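Local coordinates for protein malate dehydrogenase (Entamoeba histolytica, PDB 3I0P) that probably catalyses the NAD-dependent interconversion of malate and oxaloacetate, as a member of the malate/L-lactate dehydrogenase family that binds NAD between two subunits, at residues Q5-S10 with V347-M352; A42-M47 with K336-G341; E174-C179 with K329-E334. One frame throughout, in Å; residues are numbered along the deposited sequence.

Contact 1: Q5-S10 with V347-M352; sequences QTKNVS and VTINEM
Ile349 sends its side chain from helix 346-359 onto strand 6-9 and meets two residues there, Lys7 and Val9. Its CD1 methyl lies 3.7 Å from CG2 of Val9, and the two side chains run antiparallel alongside each other. Against Lys7 the contact is with the stem of the chain. CB of Lys7 is 3.7 Å from CG1 of Ile349, and CD of Lys7 is 4.1 Å from CG2 of Ile349. The lysine chain lies crosswise over the isoleucine. Lys7 CG stands anti to the backbone N (chi1 -176°), and the chain stays extended as far as CE. The methylenes therefore lie against the isoleucine while the ammonium end points off from the helix. The contact is apolar throughout, and Val9 and Ile349 are both buried.

Strand 6-9 is also paired with strand 342-345, antiparallel, through backbone bonds of Lys7 with Leu344 and Val9 with Asp342. Leu344 also packs on Val9 and Ile349. Phe365, the C-terminal residue, touches Lys7, Val9 and Ile349. Strand 342-345 runs straight on into helix 346-359, and strand 6-9 into helix 11-24, whose Ile14 touches Val9.

Contact 2: A42-M47 with K336-G341; sequences ADLRGM and KRRKFG. With NAD (nicotinamide-adenine-dinucleotide), chain B.
Arg337 reaches from helix 328-340 to a main-chain oxygen at the C-terminal end of helix 29-45. Its NH1 donates to Asp43 O at 2.7 Å, with an N-H...O angle of 150°. The oxygen lies near the guanidinium plane, at its edge, and NH1 lies in the carbonyl plane of Asp43. The chain of Arg337 is stretched out along its length to NE, which carries the guanidinium across to the neighbouring helix. NH1 also comes within 3.5 Å of Gly46 CA.

Helix 29-45 ends here in a Schellman motif. Met47 N bonds to Ala42 O at 2.8 Å, and Gly46 N makes a weak bond to Asp43 O. Gly46 is the C-prime residue, with a positive phi of 94°. The turn sends the chain on to Met47, whose CE lies 3.6 Å from O3D of NAD. The contact therefore borders the cofactor pocket.

A second arginine meets Leu44. Arg338 bends at chi3 (-81°) and brings NH2 to 3.7 Å from Leu44 CD1, while Leu44 CD2 lies over one face of the guanidinium. Arg338 NH2 forms a salt bridge with Glu334.

Arg337 NH1 has a further partner in Asp48, by a salt bridge. It thus joins a carboxylate and a helix-end carbonyl. Its positive charge probably suits the negative end of the helix dipole.

Contact 3: E174-C179 with K329-E334; sequences EAFPYC and KEYETE. With NAD (nicotinamide-adenine-dinucleotide), chain B.
Phe176 and Tyr331 form an offset aromatic pair between helix 328-340 and the lead-in to strand 178-182, the outermost of the mixed seven-stranded sheet within this chain. Their planes are 26° from parallel and their centroids 5.0 Å apart, so the rings barely overlap. NAD lies beside both elements.

The close part is narrow. Phe176 CD2 sits over one face of the tyrosine ring, displaced toward its rim, and is 3.6 Å from Tyr331 CG. The stems meet as well, with CB of Phe176 3.7 Å from CB of Tyr331. Tyr331 CG is anti to the backbone N (chi1 165°), which turns its ring out from the helix along the loop. Phe176 CG lies between its own backbone N and carbonyl carbon (chi1 52°), bringing its ring round to the helix.

Toward solvent the contact thins. Ala175 is exposed, and its methyl group is 3.6 Å from Tyr331 OH. Tyr331 and Phe176 are themselves only partly buried.

On the cofactor side the same two segments meet the adenosine part of NAD, two of the three bonds being weak. Cys179 O takes a weak hydrogen bond from O3B of NAD. Lys329 NZ makes another weak one to N7A, and also forms a salt bridge with Glu240 of the second subunit, so this end of the pocket spans the dimer. The buried carboxylate of Glu330 turns to the ribose. There NAD O2B donates to Glu330 OE1 at 2.7 Å.

Contact 1 is mostly buried, contact 2 partly buried, and contact 3 lies at the surface. Contacts 2 and 3 share helix 328-340 and both touch NAD. Their centres are 11 Å apart, and Met47 and Arg45 of contact 2 pack on Glu330 of contact 3. Contact 1 stands farther off, with its centre 25 Å from that of contact 3. It meets contact 2 through Asn8 ND2 and Phe340 O, a probable hydrogen bond. The chemistry changes with place: aliphatic between the small two-stranded sheet and the last helix, arginine to carbonyl between two helices, and aromatic beside the adenosine. Along the chain the three loops are nested, contact 3 innermost.

Contact 1: Q5-S10 with V347-M352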
loop_
_atom_site.group_PDB
_atom_site.type_symbol
_atom_site.label_atom_id
_atom_site.label_comp_id
_atom_site.label_asym_id
_atom_site.label_seq_id
_atom_site.Cartn_x
_atom_site.Cartn_y
_atom_site.Cartn_z
ATOM N N GLN A 5 -37.206 2.088 -2.244
ATOM C CA GLN A 5 -37.699 2.189 -3.657
ATOM C C GLN A 5 -36.663 2.830 -4.592
ATOM O O GLN A 5 -35.814 3.621 -4.163
ATOM C CB GLN A 5 -39.048 2.932 -3.735
ATOM C CG GLN A 5 -39.746 2.899 -5.122
ATOM C CD GLN A 5 -40.051 1.473 -5.620
ATOM O OE1 GLN A 5 -39.169 0.775 -6.155
ATOM N NE2 GLN A 5 -41.309 1.044 -5.455
ATOM N N THR A 6 -36.757 2.491 -5.874
ATOM C CA THR A 6 -35.714 2.812 -6.833
ATOM C C THR A 6 -36.255 2.994 -8.262
ATOM O O THR A 6 -37.229 2.345 -8.655
ATOM C CB THR A 6 -34.584 1.738 -6.756
ATOM O OG1 THR A 6 -33.420 2.207 -7.433
ATOM C CG2 THR A 6 -35.021 0.374 -7.327
ATOM N N LYS A 7 -35.632 3.895 -9.023
ATOM C CA LYS A 7 -36.012 4.148 -10.424
ATOM C C LYS A 7 -34.829 3.964 -11.375
ATOM O O LYS A 7 -33.741 4.491 -11.147
ATOM C CB LYS A 7 -36.606 5.551 -10.583
ATOM C CG LYS A 7 -37.116 5.865 -11.981
ATOM C CD LYS A 7 -37.823 7.218 -11.994
ATOM C CE LYS A 7 -38.511 7.502 -13.333
ATOM N NZ LYS A 7 -39.692 6.618 -13.561
ATOM N N ASN A 8 -35.065 3.217 -12.448
ATOM C CA ASN A 8 -34.025 2.892 -13.409
ATOM C C ASN A 8 -33.778 4.020 -14.398
ATOM O O ASN A 8 -34.694 4.482 -15.077
ATOM C CB ASN A 8 -34.366 1.597 -14.152
ATOM C CG ASN A 8 -33.223 1.099 -15.015
ATOM O OD1 ASN A 8 -33.054 1.518 -16.166
ATOM N ND2 ASN A 8 -32.431 0.196 -14.461
ATOM N N VAL A 9 -32.527 4.458 -14.466
ATOM C CA VAL A 9 -32.102 5.457 -15.442
ATOM C C VAL A 9 -30.904 4.894 -16.203
ATOM O O VAL A 9 -30.003 4.301 -15.596
ATOM C CB VAL A 9 -31.704 6.799 -14.767
ATOM C CG1 VAL A 9 -31.537 7.878 -15.805
ATOM C CG2 VAL A 9 -32.740 7.220 -13.738
ATOM N N SER A 10 -30.894 5.064 -17.521
ATOM C CA SER A 10 -29.788 4.569 -18.338
ATOM C C SER A 10 -28.517 5.374 -18.068
ATOM O O SER A 10 -28.593 6.561 -17.725
ATOM C CB SER A 10 -30.139 4.627 -19.827
ATOM O OG SER A 10 -30.004 5.946 -20.333
ATOM N N VAL A 347 -34.492 9.716 -3.684
ATOM C CA VAL A 347 -33.838 10.991 -3.361
ATOM C C VAL A 347 -33.021 11.520 -4.544
ATOM O O VAL A 347 -33.058 12.713 -4.827
ATOM C CB VAL A 347 -33.002 10.923 -2.028
ATOM C CG1 VAL A 347 -31.827 9.945 -2.133
ATOM C CG2 VAL A 347 -32.522 12.314 -1.611
ATOM N N THR A 348 -32.317 10.627 -5.244
ATOM C CA THR A 348 -31.457 11.003 -6.373
ATOM C C THR A 348 -32.319 11.458 -7.544
ATOM O O THR A 348 -32.044 12.492 -8.173
ATOM C CB THR A 348 -30.520 9.843 -6.822
ATOM O OG1 THR A 348 -29.855 9.282 -5.686
ATOM C CG2 THR A 348 -29.468 10.341 -7.791
ATOM N N ILE A 349 -33.365 10.685 -7.822
ATOM C CA ILE A 349 -34.332 11.038 -8.850
ATOM C C ILE A 349 -34.856 12.448 -8.611
ATOM O O ILE A 349 -34.906 13.270 -9.533
ATOM C CB ILE A 349 -35.512 10.026 -8.899
ATOM C CG1 ILE A 349 -35.007 8.621 -9.255
ATOM C CG2 ILE A 349 -36.586 10.484 -9.885
ATOM C CD1 ILE A 349 -34.291 8.522 -10.595
ATOM N N ASN A 350 -35.223 12.725 -7.361
ATOM C CA ASN A 350 -35.754 14.029 -6.976
ATOM C C ASN A 350 -34.711 15.141 -7.048
ATOM O O ASN A 350 -35.019 16.261 -7.481
ATOM C CB ASN A 350 -36.453 13.942 -5.614
ATOM C CG ASN A 350 -37.703 13.060 -5.669
ATOM O OD1 ASN A 350 -38.408 13.026 -6.682
ATOM N ND2 ASN A 350 -37.972 12.332 -4.592
ATOM N N GLU A 351 -33.474 14.828 -6.669
ATOM C CA GLU A 351 -32.376 15.764 -6.890
ATOM C C GLU A 351 -32.209 16.104 -8.378
ATOM O O GLU A 351 -32.002 17.272 -8.728
ATOM C CB GLU A 351 -31.066 15.227 -6.325
ATOM C CG GLU A 351 -30.950 15.304 -4.821
ATOM C CD GLU A 351 -29.715 14.596 -4.309
ATOM O OE1 GLU A 351 -28.990 13.999 -5.128
ATOM O OE2 GLU A 351 -29.464 14.630 -3.089
ATOM N N MET A 352 -32.306 15.089 -9.239
ATOM C CA MET A 352 -32.141 15.277 -10.690
ATOM C C MET A 352 -33.250 16.154 -11.261
ATOM O O MET A 352 -32.982 17.099 -12.006
ATOM C CB MET A 352 -32.079 13.938 -11.431
ATOM C CG MET A 352 -30.819 13.133 -11.158
ATOM S SD MET A 352 -30.823 11.460 -11.864
ATOM C CE MET A 352 -30.695 11.790 -13.621
#

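Contact 2: A42-M47 with K336-G341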
loop_
_atom_site.group_PDB
_atom_site.type_symbol
_atom_site.label_atom_id
_atom_site.label_comp_id
_atom_site.label_asym_id
_atom_site.label_seq_id
_atom_site.Cartn_x
_atom_site.Cartn_y
_atom_site.Cartn_z
ATOM N N ALA A 42 -17.748 6.168 -11.664
ATOM C CA ALA A 42 -18.118 5.670 -10.352
ATOM C C ALA A 42 -19.430 4.872 -10.416
ATOM O O ALA A 42 -19.533 3.794 -9.807
ATOM C CB ALA A 42 -18.201 6.792 -9.350
ATOM N N ASP A 43 -20.412 5.390 -11.161
ATOM C CA ASP A 43 -21.713 4.718 -11.282
ATOM C C ASP A 43 -21.606 3.435 -12.124
ATOM O O ASP A 43 -22.243 2.432 -11.811
ATOM C CB ASP A 43 -22.794 5.654 -11.859
ATOM C CG ASP A 43 -23.089 6.850 -10.959
ATOM O OD1 ASP A 43 -23.286 6.681 -9.737
ATOM O OD2 ASP A 43 -23.142 7.979 -11.486
ATOM N N LEU A 44 -20.799 3.476 -13.187
ATOM C CA LEU A 44 -20.536 2.297 -13.995
ATOM C C LEU A 44 -19.929 1.182 -13.159
ATOM O O LEU A 44 -20.259 0.016 -13.348
ATOM C CB LEU A 44 -19.621 2.622 -15.172
ATOM C CG LEU A 44 -20.338 3.115 -16.425
ATOM C CD1 LEU A 44 -19.351 3.774 -17.401
ATOM C CD2 LEU A 44 -21.139 2.012 -17.103
ATOM N N ARG A 45 -19.055 1.542 -12.227
ATOM C CA ARG A 45 -18.286 0.539 -11.502
ATOM C C ARG A 45 -18.990 0.064 -10.232
ATOM O O ARG A 45 -18.570 -0.914 -9.621
ATOM C CB ARG A 45 -16.883 1.056 -11.188
ATOM C CG ARG A 45 -16.034 1.313 -12.411
ATOM C CD ARG A 45 -14.629 1.811 -12.050
ATOM N NE ARG A 45 -13.826 0.760 -11.423
ATOM C CZ ARG A 45 -13.230 -0.240 -12.078
ATOM N NH1 ARG A 45 -13.335 -0.341 -13.394
ATOM N NH2 ARG A 45 -12.515 -1.136 -11.414
ATOM N N GLY A 46 -20.055 0.752 -9.839
ATOM C CA GLY A 46 -20.811 0.349 -8.664
ATOM C C GLY A 46 -20.396 1.051 -7.390
ATOM O O GLY A 46 -20.774 0.635 -6.307
ATOM N N MET A 47 -19.626 2.126 -7.518
ATOM C CA MET A 47 -19.271 2.957 -6.370
ATOM C C MET A 47 -20.370 3.995 -6.208
ATOM O O MET A 47 -20.188 5.164 -6.526
ATOM C CB MET A 47 -17.915 3.651 -6.584
ATOM C CG MET A 47 -16.745 2.736 -6.891
ATOM S SD MET A 47 -16.524 1.543 -5.570
ATOM C CE MET A 47 -15.030 0.687 -6.126
ATOM N N LYS A 336 -23.306 -5.109 -16.429
ATOM C CA LYS A 336 -24.713 -5.065 -16.047
ATOM C C LYS A 336 -25.332 -3.678 -16.316
ATOM O O LYS A 336 -26.342 -3.576 -17.013
ATOM C CB LYS A 336 -24.826 -5.444 -14.566
ATOM C CG LYS A 336 -26.228 -5.506 -13.989
ATOM C CD LYS A 336 -26.170 -5.966 -12.517
ATOM C CE LYS A 336 -27.489 -6.591 -12.052
ATOM N NZ LYS A 336 -28.577 -5.577 -11.951
ATOM N N ARG A 337 -24.709 -2.619 -15.793
ATOM C CA ARG A 337 -25.292 -1.275 -15.854
ATOM C C ARG A 337 -25.218 -0.634 -17.230
ATOM O O ARG A 337 -26.063 0.200 -17.601
ATOM C CB ARG A 337 -24.691 -0.374 -14.787
ATOM C CG ARG A 337 -25.122 -0.801 -13.417
ATOM C CD ARG A 337 -24.733 0.187 -12.375
ATOM N NE ARG A 337 -25.148 -0.272 -11.060
ATOM C CZ ARG A 337 -24.739 0.268 -9.922
ATOM N NH1 ARG A 337 -23.900 1.287 -9.939
ATOM N NH2 ARG A 337 -25.169 -0.216 -8.764
ATOM N N ARG A 338 -24.205 -1.038 -17.984
ATOM C CA ARG A 338 -24.015 -0.577 -19.345
ATOM C C ARG A 338 -25.244 -0.897 -20.198
ATOM O O ARG A 338 -25.668 -0.077 -21.005
ATOM C CB ARG A 338 -22.756 -1.206 -19.934
ATOM C CG ARG A 338 -22.190 -0.495 -21.137
ATOM C CD ARG A 338 -20.776 -0.999 -21.452
ATOM N NE ARG A 338 -19.758 -0.367 -20.602
ATOM C CZ ARG A 338 -19.218 0.836 -20.824
ATOM N NH1 ARG A 338 -19.591 1.570 -21.868
ATOM N NH2 ARG A 338 -18.300 1.315 -19.996
ATOM N N LYS A 339 -25.829 -2.075 -20.003
ATOM C CA LYS A 339 -26.955 -2.489 -20.844
ATOM C C LYS A 339 -28.332 -2.305 -20.195
ATOM O O LYS A 339 -29.297 -2.011 -20.896
ATOM C CB LYS A 339 -26.764 -3.916 -21.396
ATOM C CG LYS A 339 -26.480 -4.992 -20.347
ATOM C CD LYS A 339 -25.753 -6.189 -20.976
ATOM C CE LYS A 339 -25.383 -7.240 -19.925
ATOM N NZ LYS A 339 -24.135 -7.999 -20.276
ATOM N N PHE A 340 -28.416 -2.456 -18.872
ATOM C CA PHE A 340 -29.709 -2.401 -18.185
ATOM C C PHE A 340 -29.995 -1.118 -17.403
ATOM O O PHE A 340 -31.099 -0.948 -16.870
ATOM C CB PHE A 340 -29.876 -3.606 -17.260
ATOM C CG PHE A 340 -29.705 -4.922 -17.948
ATOM C CD1 PHE A 340 -30.313 -5.167 -19.190
ATOM C CD2 PHE A 340 -28.948 -5.934 -17.356
ATOM C CE1 PHE A 340 -30.153 -6.390 -19.837
ATOM C CE2 PHE A 340 -28.793 -7.165 -17.990
ATOM C CZ PHE A 340 -29.395 -7.394 -19.235
ATOM N N GLY A 341 -29.009 -0.223 -17.334
ATOM C CA GLY A 341 -29.158 1.018 -16.581
ATOM C C GLY A 341 -28.862 0.858 -15.104
ATOM O O GLY A 341 -28.453 -0.214 -14.652
HETATM P PA NAD B . -14.163 -1.404 -0.893
HETATM O O1A NAD B . -15.487 -1.380 -1.617
HETATM O O2A NAD B . -14.126 -1.924 0.508
HETATM O O5B NAD B . -13.164 -2.266 -1.813
HETATM C C5B NAD B . -13.043 -1.969 -3.215
HETATM C C4B NAD B . -11.817 -2.637 -3.853
HETATM O O4B NAD B . -11.599 -3.958 -3.340
HETATM C C3B NAD B . -11.969 -2.817 -5.349
HETATM O O3B NAD B . -10.665 -2.742 -5.949
HETATM C C2B NAD B . -12.529 -4.216 -5.489
HETATM O O2B NAD B . -12.205 -4.788 -6.756
HETATM C C1B NAD B . -11.815 -4.939 -4.366
HETATM N N9A NAD B . -12.550 -6.109 -3.803
HETATM C C8A NAD B . -13.737 -6.096 -3.178
HETATM N N7A NAD B . -14.030 -7.357 -2.795
HETATM C C5A NAD B . -13.011 -8.161 -3.177
HETATM C C6A NAD B . -12.743 -9.530 -3.064
HETATM N N6A NAD B . -13.620 -10.369 -2.461
HETATM N N1A NAD B . -11.594 -10.033 -3.577
HETATM C C2A NAD B . -10.708 -9.233 -4.185
HETATM N N3A NAD B . -10.937 -7.918 -4.302
HETATM C C4A NAD B . -12.080 -7.361 -3.809
HETATM O O3 NAD B . -13.441 0.052 -0.954
HETATM P PN NAD B . -13.872 1.434 -0.207
HETATM O O1N NAD B . -12.776 1.769 0.776
HETATM O O2N NAD B . -15.310 1.365 0.243
HETATM O O5D NAD B . -13.812 2.524 -1.379
HETATM C C5D NAD B . -14.890 2.668 -2.309
HETATM C C4D NAD B . -14.653 3.874 -3.215
HETATM O O4D NAD B . -14.641 5.082 -2.448
HETATM C C3D NAD B . -13.310 3.805 -3.929
HETATM O O3D NAD B . -13.554 3.924 -5.338
HETATM C C2D NAD B . -12.489 4.965 -3.366
HETATM O O2D NAD B . -11.625 5.631 -4.304
HETATM C C1D NAD B . -13.574 5.916 -2.912
HETATM N N1N NAD B . -13.096 6.846 -1.892
HETATM C C2N NAD B . -12.809 8.113 -2.267
HETATM C C3N NAD B . -12.351 9.038 -1.326
HETATM C C7N NAD B . -12.024 10.451 -1.724
HETATM O O7N NAD B . -11.629 11.231 -0.866
HETATM N N7N NAD B . -12.171 10.822 -2.994
HETATM C C4N NAD B . -12.195 8.637 0.004
HETATM C C5N NAD B . -12.491 7.317 0.363
HETATM C C6N NAD B . -12.947 6.434 -0.615
#

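Contact 3: E174-C179 with K329-E334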
loop_
_atom_site.group_PDB
_atom_site.type_symbol
_atom_site.label_atom_id
_atom_site.label_comp_id
_atom_site.label_asym_id
_atom_site.label_seq_id
_atom_site.Cartn_x
_atom_site.Cartn_y
_atom_site.Cartn_z
ATOM N N GLU A 174 -6.906 -10.048 -19.238
ATOM C CA GLU A 174 -8.322 -10.310 -19.106
ATOM C C GLU A 174 -9.131 -9.132 -19.668
ATOM O O GLU A 174 -8.554 -8.189 -20.215
ATOM C CB GLU A 174 -8.650 -10.565 -17.641
ATOM C CG GLU A 174 -7.752 -11.603 -17.011
ATOM C CD GLU A 174 -8.162 -11.946 -15.604
ATOM O OE1 GLU A 174 -8.097 -11.054 -14.727
ATOM O OE2 GLU A 174 -8.542 -13.121 -15.369
ATOM N N ALA A 175 -10.456 -9.196 -19.536
ATOM C CA ALA A 175 -11.357 -8.194 -20.123
ATOM C C ALA A 175 -11.367 -6.883 -19.338
ATOM O O ALA A 175 -11.892 -5.875 -19.802
ATOM C CB ALA A 175 -12.770 -8.758 -20.239
ATOM N N PHE A 176 -10.794 -6.924 -18.138
ATOM C CA PHE A 176 -10.670 -5.773 -17.247
ATOM C C PHE A 176 -9.274 -5.807 -16.642
ATOM O O PHE A 176 -8.727 -6.891 -16.439
ATOM C CB PHE A 176 -11.708 -5.865 -16.121
ATOM C CG PHE A 176 -11.692 -7.183 -15.388
ATOM C CD1 PHE A 176 -11.003 -7.317 -14.189
ATOM C CD2 PHE A 176 -12.346 -8.301 -15.917
ATOM C CE1 PHE A 176 -10.978 -8.540 -13.516
ATOM C CE2 PHE A 176 -12.323 -9.513 -15.258
ATOM C CZ PHE A 176 -11.641 -9.638 -14.056
ATOM N N PRO A 177 -8.687 -4.629 -16.348
ATOM C CA PRO A 177 -7.383 -4.616 -15.669
ATOM C C PRO A 177 -7.513 -4.961 -14.193
ATOM O O PRO A 177 -8.624 -4.927 -13.642
ATOM C CB PRO A 177 -6.934 -3.160 -15.805
ATOM C CG PRO A 177 -8.196 -2.398 -15.923
ATOM C CD PRO A 177 -9.122 -3.271 -16.718
ATOM N N TYR A 178 -6.394 -5.302 -13.560
ATOM C CA TYR A 178 -6.344 -5.338 -12.118
ATOM C C TYR A 178 -6.544 -3.905 -11.661
ATOM O O TYR A 178 -5.900 -2.982 -12.176
ATOM C CB TYR A 178 -4.983 -5.862 -11.656
ATOM C CG TYR A 178 -4.654 -5.637 -10.184
ATOM C CD1 TYR A 178 -4.713 -6.687 -9.272
ATOM C CD2 TYR A 178 -4.249 -4.388 -9.718
ATOM C CE1 TYR A 178 -4.397 -6.485 -7.930
ATOM C CE2 TYR A 178 -3.937 -4.182 -8.388
ATOM C CZ TYR A 178 -4.009 -5.228 -7.499
ATOM O OH TYR A 178 -3.698 -5.019 -6.176
ATOM N N CYS A 179 -7.442 -3.705 -10.709
ATOM C CA CYS A 179 -7.636 -2.382 -10.156
ATOM C C CYS A 179 -8.032 -2.440 -8.708
ATOM O O CYS A 179 -9.216 -2.613 -8.386
ATOM C CB CYS A 179 -8.690 -1.595 -10.930
ATOM S SG CYS A 179 -8.743 0.137 -10.424
ATOM N N LYS A 329 -15.365 -7.447 -9.525
ATOM C CA LYS A 329 -16.678 -6.973 -9.099
ATOM C C LYS A 329 -17.110 -5.694 -9.831
ATOM O O LYS A 329 -18.295 -5.527 -10.151
ATOM C CB LYS A 329 -16.709 -6.769 -7.574
ATOM C CG LYS A 329 -17.253 -7.963 -6.815
ATOM C CD LYS A 329 -16.560 -8.189 -5.488
ATOM C CE LYS A 329 -17.318 -7.604 -4.313
ATOM N NZ LYS A 329 -17.097 -8.458 -3.115
ATOM N N GLU A 330 -16.156 -4.804 -10.112
ATOM C CA GLU A 330 -16.480 -3.558 -10.781
ATOM C C GLU A 330 -16.784 -3.775 -12.246
ATOM O O GLU A 330 -17.652 -3.105 -12.801
ATOM C CB GLU A 330 -15.377 -2.526 -10.607
ATOM C CG GLU A 330 -15.340 -1.880 -9.215
ATOM C CD GLU A 330 -14.673 -2.746 -8.158
ATOM O OE1 GLU A 330 -13.861 -3.625 -8.513
ATOM O OE2 GLU A 330 -14.964 -2.548 -6.962
ATOM N N TYR A 331 -16.071 -4.706 -12.873
ATOM C CA TYR A 331 -16.285 -5.020 -14.286
ATOM C C TYR A 331 -17.677 -5.616 -14.501
ATOM O O TYR A 331 -18.413 -5.186 -15.392
ATOM C CB TYR A 331 -15.176 -5.950 -14.817
ATOM C CG TYR A 331 -15.484 -6.619 -16.142
ATOM C CD1 TYR A 331 -15.355 -5.926 -17.352
ATOM C CD2 TYR A 331 -15.906 -7.955 -16.183
ATOM C CE1 TYR A 331 -15.644 -6.550 -18.569
ATOM C CE2 TYR A 331 -16.199 -8.583 -17.387
ATOM C CZ TYR A 331 -16.069 -7.881 -18.570
ATOM O OH TYR A 331 -16.360 -8.519 -19.748
ATOM N N GLU A 332 -18.037 -6.588 -13.672
ATOM C CA GLU A 332 -19.335 -7.235 -13.787
ATOM C C GLU A 332 -20.501 -6.280 -13.530
ATOM O O GLU A 332 -21.536 -6.372 -14.195
ATOM C CB GLU A 332 -19.415 -8.474 -12.895
ATOM C CG GLU A 332 -18.662 -9.671 -13.480
ATOM C CD GLU A 332 -18.732 -10.912 -12.608
ATOM O OE1 GLU A 332 -19.381 -10.868 -11.539
ATOM O OE2 GLU A 332 -18.130 -11.933 -12.995
ATOM N N THR A 333 -20.332 -5.354 -12.592
ATOM C CA THR A 333 -21.332 -4.312 -12.378
ATOM C C THR A 333 -21.411 -3.415 -13.610
ATOM O O THR A 333 -22.501 -3.079 -14.080
ATOM C CB THR A 333 -21.021 -3.472 -11.130
ATOM O OG1 THR A 333 -21.011 -4.322 -9.976
ATOM C CG2 THR A 333 -22.066 -2.379 -10.939
ATOM N N GLU A 334 -20.245 -3.053 -14.141
ATOM C CA GLU A 334 -20.158 -2.180 -15.301
ATOM C C GLU A 334 -20.847 -2.799 -16.506
ATOM O O GLU A 334 -21.506 -2.096 -17.256
ATOM C CB GLU A 334 -18.700 -1.837 -15.594
ATOM C CG GLU A 334 -18.471 -1.035 -16.855
ATOM C CD GLU A 334 -17.087 -0.406 -16.917
ATOM O OE1 GLU A 334 -16.939 0.569 -17.687
ATOM O OE2 GLU A 334 -16.150 -0.869 -16.205
HETATM P PA NAD B . -14.163 -1.404 -0.893
HETATM O O1A NAD B . -15.487 -1.380 -1.617
HETATM O O2A NAD B . -14.126 -1.924 0.508
HETATM O O5B NAD B . -13.164 -2.266 -1.813
HETATM C C5B NAD B . -13.043 -1.969 -3.215
HETATM C C4B NAD B . -11.817 -2.637 -3.853
HETATM O O4B NAD B . -11.599 -3.958 -3.340
HETATM C C3B NAD B . -11.969 -2.817 -5.349
HETATM O O3B NAD B . -10.665 -2.742 -5.949
HETATM C C2B NAD B . -12.529 -4.216 -5.489
HETATM O O2B NAD B . -12.205 -4.788 -6.756
HETATM C C1B NAD B . -11.815 -4.939 -4.366
HETATM N N9A NAD B . -12.550 -6.109 -3.803
HETATM C C8A NAD B . -13.737 -6.096 -3.178
HETATM N N7A NAD B . -14.030 -7.357 -2.795
HETATM C C5A NAD B . -13.011 -8.161 -3.177
HETATM C C6A NAD B . -12.743 -9.530 -3.064
HETATM N N6A NAD B . -13.620 -10.369 -2.461
HETATM N N1A NAD B . -11.594 -10.033 -3.577
HETATM C C2A NAD B . -10.708 -9.233 -4.185
HETATM N N3A NAD B . -10.937 -7.918 -4.302
HETATM C C4A NAD B . -12.080 -7.361 -3.809
HETATM O O3 NAD B . -13.441 0.052 -0.954
HETATM P PN NAD B . -13.872 1.434 -0.207
HETATM O O1N NAD B . -12.776 1.769 0.776
HETATM O O2N NAD B . -15.310 1.365 0.243
HETATM O O5D NAD B . -13.812 2.524 -1.379
HETATM C C5D NAD B . -14.890 2.668 -2.309
HETATM C C4D NAD B . -14.653 3.874 -3.215
HETATM O O4D NAD B . -14.641 5.082 -2.448
HETATM C C3D NAD B . -13.310 3.805 -3.929
HETATM O O3D NAD B . -13.554 3.924 -5.338
HETATM C C2D NAD B . -12.489 4.965 -3.366
HETATM O O2D NAD B . -11.625 5.631 -4.304
HETATM C C1D NAD B . -13.574 5.916 -2.912
HETATM N N1N NAD B . -13.096 6.846 -1.892
HETATM C C2N NAD B . -12.809 8.113 -2.267
HETATM C C3N NAD B . -12.351 9.038 -1.326
HETATM C C7N NAD B . -12.024 10.451 -1.724
HETATM O O7N NAD B . -11.629 11.231 -0.866
HETATM N N7N NAD B . -12.171 10.822 -2.994
HETATM C C4N NAD B . -12.195 8.637 0.004
HETATM C C5N NAD B . -12.491 7.317 0.363
HETATM C C6N NAD B . -12.947 6.434 -0.615
#